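PDB 2QFZ: TBC1 domain family member 22A from Homo sapiens, which may act as a GTPase-activating protein for Rab-family proteins through its TBC domain, forms homodimers and binds 14-3-3 proteins. Local coordinates for residues A[154-159]-A[253-258]. Numbering follows the deposited sequence.
Sequences VTPFFV and LLMREV
In the all-helical Rab-GAP TBC domain, T155 and P156 on helix 150-162 meet M255 in the loop between helices 242-251 and 260-270, a worked example of how one flexible apolar side chain can bridge a loop and a helix whose backbones stay well apart. The nearest pair of CA atoms, those of P156 and M255, is 9.5 Å apart, and no hydrogen bond crosses the gap. The gap is closed from both sides: the M255 side chain reaches out from the loop, and the ring of P156 faces it from the helix. M255 CG stands anti to its carbonyl carbon (chi1 -68°), and the chain runs extended as far as the sulfur before a bend at chi3 (55°) swings CE round. M255 CE lies 3.9 Å from P156 CG and equally close to P156 CD, while M255 SD is 4.0 Å from P156 CG, which places the methionine end against CG and CD of the proline ring. The same methyl brushes the helix one residue earlier, M255 CE being 4.3 Å from T155 CB. P156 has no N-H to give to the preceding turn, and the helix is kinked there. An alanine at P156 would remove CG and CD, and the end of M255 would probably lose most of its apolar support from this helix and be freer to turn. The contact is small but buried near the centre of the chain. Beside it, R256, next in the loop, forms a salt bridge through its NE with D152, which lies on helix 150-162, a polar tie next to the apolar one, and helix 260-270 lines both partners, with W267 against P156 and T263 against M255.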
ATOM      1  N   VAL A 154      -1.273  -5.153   4.667  1.00 19.96           N
ATOM      2  CA  VAL A 154      -1.750  -6.501   4.328  1.00 19.52           C
ATOM      3  C   VAL A 154      -2.984  -6.430   3.413  1.00 20.43           C
ATOM      4  O   VAL A 154      -3.134  -7.231   2.507  1.00 20.41           O
ATOM      5  CB  VAL A 154      -2.148  -7.336   5.611  1.00 23.01           C
ATOM      6  CG1 VAL A 154      -2.702  -8.741   5.214  1.00 23.70           C
ATOM      7  CG2 VAL A 154      -0.979  -7.479   6.580  1.00 19.89           C
ATOM      8  N   THR A 155      -3.872  -5.473   3.679  1.00 18.92           N
ATOM      9  CA  THR A 155      -5.234  -5.468   3.083  1.00 20.56           C
ATOM     10  C   THR A 155      -5.306  -5.399   1.545  1.00 20.43           C
ATOM     11  O   THR A 155      -6.078  -6.123   0.943  1.00 18.73           O
ATOM     12  CB  THR A 155      -6.109  -4.340   3.728  1.00 22.46           C
ATOM     13  OG1 THR A 155      -5.962  -4.408   5.153  1.00 21.74           O
ATOM     14  CG2 THR A 155      -7.587  -4.449   3.333  1.00 20.56           C
ATOM     15  N   PRO A 156      -4.527  -4.511   0.893  1.00 16.84           N
ATOM     16  CA  PRO A 156      -4.647  -4.506  -0.548  1.00 17.91           C
ATOM     17  C   PRO A 156      -4.194  -5.808  -1.248  1.00 16.10           C
ATOM     18  O   PRO A 156      -4.847  -6.265  -2.175  1.00 19.75           O
ATOM     19  CB  PRO A 156      -3.781  -3.317  -0.947  1.00 16.43           C
ATOM     20  CG  PRO A 156      -3.742  -2.492   0.306  1.00 14.53           C
ATOM     21  CD  PRO A 156      -3.618  -3.456   1.349  1.00 16.59           C
ATOM     22  N   PHE A 157      -3.098  -6.403  -0.814  1.00 16.50           N
ATOM     23  CA  PHE A 157      -2.686  -7.687  -1.387  1.00 15.61           C
ATOM     24  C   PHE A 157      -3.796  -8.770  -1.181  1.00 17.24           C
ATOM     25  O   PHE A 157      -4.174  -9.484  -2.088  1.00 14.06           O
ATOM     26  CB  PHE A 157      -1.353  -8.101  -0.777  1.00 16.24           C
ATOM     27  CG  PHE A 157      -0.225  -7.191  -1.125  1.00 13.40           C
ATOM     28  CD1 PHE A 157       0.246  -7.137  -2.422  1.00 14.24           C
ATOM     29  CD2 PHE A 157       0.361  -6.388  -0.180  1.00 17.61           C
ATOM     30  CE1 PHE A 157       1.310  -6.309  -2.775  1.00 16.52           C
ATOM     31  CE2 PHE A 157       1.430  -5.542  -0.532  1.00 17.77           C
ATOM     32  CZ  PHE A 157       1.903  -5.522  -1.823  1.00 19.38           C
ATOM     33  N   PHE A 158      -4.360  -8.820   0.004  1.00 17.92           N
ATOM     34  CA  PHE A 158      -5.262  -9.894   0.349  1.00 20.12           C
ATOM     35  C   PHE A 158      -6.551  -9.735  -0.452  1.00 23.58           C
ATOM     36  O   PHE A 158      -7.054 -10.699  -1.011  1.00 20.05           O
ATOM     37  CB  PHE A 158      -5.539  -9.923   1.869  1.00 21.47           C
ATOM     38  CG  PHE A 158      -6.590 -10.930   2.269  1.00 23.57           C
ATOM     39  CD1 PHE A 158      -6.235 -12.272   2.517  1.00 22.98           C
ATOM     40  CD2 PHE A 158      -7.934 -10.555   2.345  1.00 24.20           C
ATOM     41  CE1 PHE A 158      -7.236 -13.223   2.876  1.00 28.20           C
ATOM     42  CE2 PHE A 158      -8.934 -11.481   2.669  1.00 23.89           C
ATOM     43  CZ  PHE A 158      -8.585 -12.812   2.955  1.00 25.21           C
ATOM     44  N   VAL A 159      -7.074  -8.506  -0.520  1.00 21.33           N
ATOM     45  CA  VAL A 159      -8.314  -8.244  -1.232  1.00 17.92           C
ATOM     46  C   VAL A 159      -8.132  -8.477  -2.732  1.00 19.47           C
ATOM     47  O   VAL A 159      -8.937  -9.142  -3.347  1.00 21.04           O
ATOM     48  CB  VAL A 159      -8.869  -6.827  -0.911  1.00 19.70           C
ATOM     49  CG1 VAL A 159      -9.893  -6.404  -1.946  1.00 14.78           C
ATOM     50  CG2 VAL A 159      -9.439  -6.807   0.513  1.00 20.11           C
ATOM     51  N   LEU A 253       1.017   4.520   4.322  1.00 20.24           N
ATOM     52  CA  LEU A 253       1.019   4.708   2.854  1.00 21.46           C
ATOM     53  C   LEU A 253      -0.316   5.274   2.313  1.00 21.90           C
ATOM     54  O   LEU A 253      -0.836   4.809   1.302  1.00 20.39           O
ATOM     55  CB  LEU A 253       1.424   3.441   2.099  1.00 22.06           C
ATOM     56  CG  LEU A 253       2.902   3.040   2.274  1.00 24.57           C
ATOM     57  CD1 LEU A 253       3.140   1.784   1.481  1.00 20.02           C
ATOM     58  CD2 LEU A 253       3.924   4.130   1.838  1.00 20.40           C
ATOM     59  N   LEU A 254      -0.786   6.337   2.979  1.00 20.61           N
ATOM     60  CA  LEU A 254      -2.025   7.065   2.673  1.00 20.22           C
ATOM     61  C   LEU A 254      -3.279   6.239   2.814  1.00 23.25           C
ATOM     62  O   LEU A 254      -4.375   6.771   2.545  1.00 25.77           O
ATOM     63  CB  LEU A 254      -1.971   7.753   1.299  1.00 22.39           C
ATOM     64  CG  LEU A 254      -1.161   9.062   1.277  1.00 18.39           C
ATOM     65  CD1 LEU A 254      -0.850   9.382  -0.133  1.00 20.98           C
ATOM     66  CD2 LEU A 254      -1.925  10.256   2.007  1.00 13.62           C
ATOM     67  N   MET A 255      -3.160   4.994   3.325  1.00 20.79           N
ATOM     68  CA  MET A 255      -4.326   4.130   3.447  1.00 19.48           C
ATOM     69  C   MET A 255      -5.343   4.605   4.445  1.00 22.19           C
ATOM     70  O   MET A 255      -6.495   4.205   4.355  1.00 19.65           O
ATOM     71  CB  MET A 255      -3.955   2.703   3.775  1.00 14.98           C
ATOM     72  CG  MET A 255      -3.247   2.021   2.669  1.00 17.93           C
ATOM     73  SD  MET A 255      -2.967   0.309   3.023  1.00 17.67           S
ATOM     74  CE  MET A 255      -4.631  -0.272   3.375  1.00 17.30           C
ATOM     75  N   ARG A 256      -4.958   5.440   5.411  1.00 24.08           N
ATOM     76  CA  ARG A 256      -5.979   5.987   6.336  1.00 21.87           C
ATOM     77  C   ARG A 256      -6.591   7.258   5.799  1.00 23.14           C
ATOM     78  O   ARG A 256      -7.416   7.835   6.461  1.00 25.78           O
ATOM     79  CB  ARG A 256      -5.418   6.252   7.749  1.00 25.19           C
ATOM     80  CG  ARG A 256      -4.866   5.017   8.487  1.00 31.30           C
ATOM     81  CD  ARG A 256      -5.950   4.023   8.961  1.00 35.86           C
ATOM     82  NE  ARG A 256      -6.205   2.981   7.948  1.00 38.14           N
ATOM     83  CZ  ARG A 256      -7.387   2.683   7.401  1.00 39.67           C
ATOM     84  NH1 ARG A 256      -8.520   3.336   7.736  1.00 41.83           N
ATOM     85  NH2 ARG A 256      -7.432   1.716   6.494  1.00 39.38           N
ATOM     86  N   GLU A 257      -6.166   7.724   4.626  1.00 21.40           N
ATOM     87  CA  GLU A 257      -6.652   9.003   4.103  1.00 23.59           C
ATOM     88  C   GLU A 257      -7.597   8.817   2.923  1.00 23.68           C
ATOM     89  O   GLU A 257      -8.355   9.720   2.614  1.00 22.82           O
ATOM     90  CB  GLU A 257      -5.514   9.939   3.692  1.00 21.80           C
ATOM     91  CG  GLU A 257      -4.250   9.824   4.512  1.00 25.69           C
ATOM     92  CD  GLU A 257      -4.483   9.976   6.001  1.00 28.01           C
ATOM     93  OE1 GLU A 257      -5.388  10.758   6.401  1.00 28.70           O
ATOM     94  OE2 GLU A 257      -3.755   9.309   6.779  1.00 28.73           O
ATOM     95  N   VAL A 258      -7.570   7.650   2.290  1.00 24.17           N
ATOM     96  CA  VAL A 258      -8.417   7.377   1.121  1.00 22.93           C
ATOM     97  C   VAL A 258      -9.045   5.993   1.218  1.00 22.30           C
ATOM     98  O   VAL A 258      -8.540   5.105   1.963  1.00 21.59           O
ATOM     99  CB  VAL A 258      -7.634   7.465  -0.190  1.00 21.77           C
ATOM    100  CG1 VAL A 258      -7.038   8.855  -0.395  1.00 24.13           C
ATOM    101  CG2 VAL A 258      -6.553   6.342  -0.252  1.00 18.74           C
TER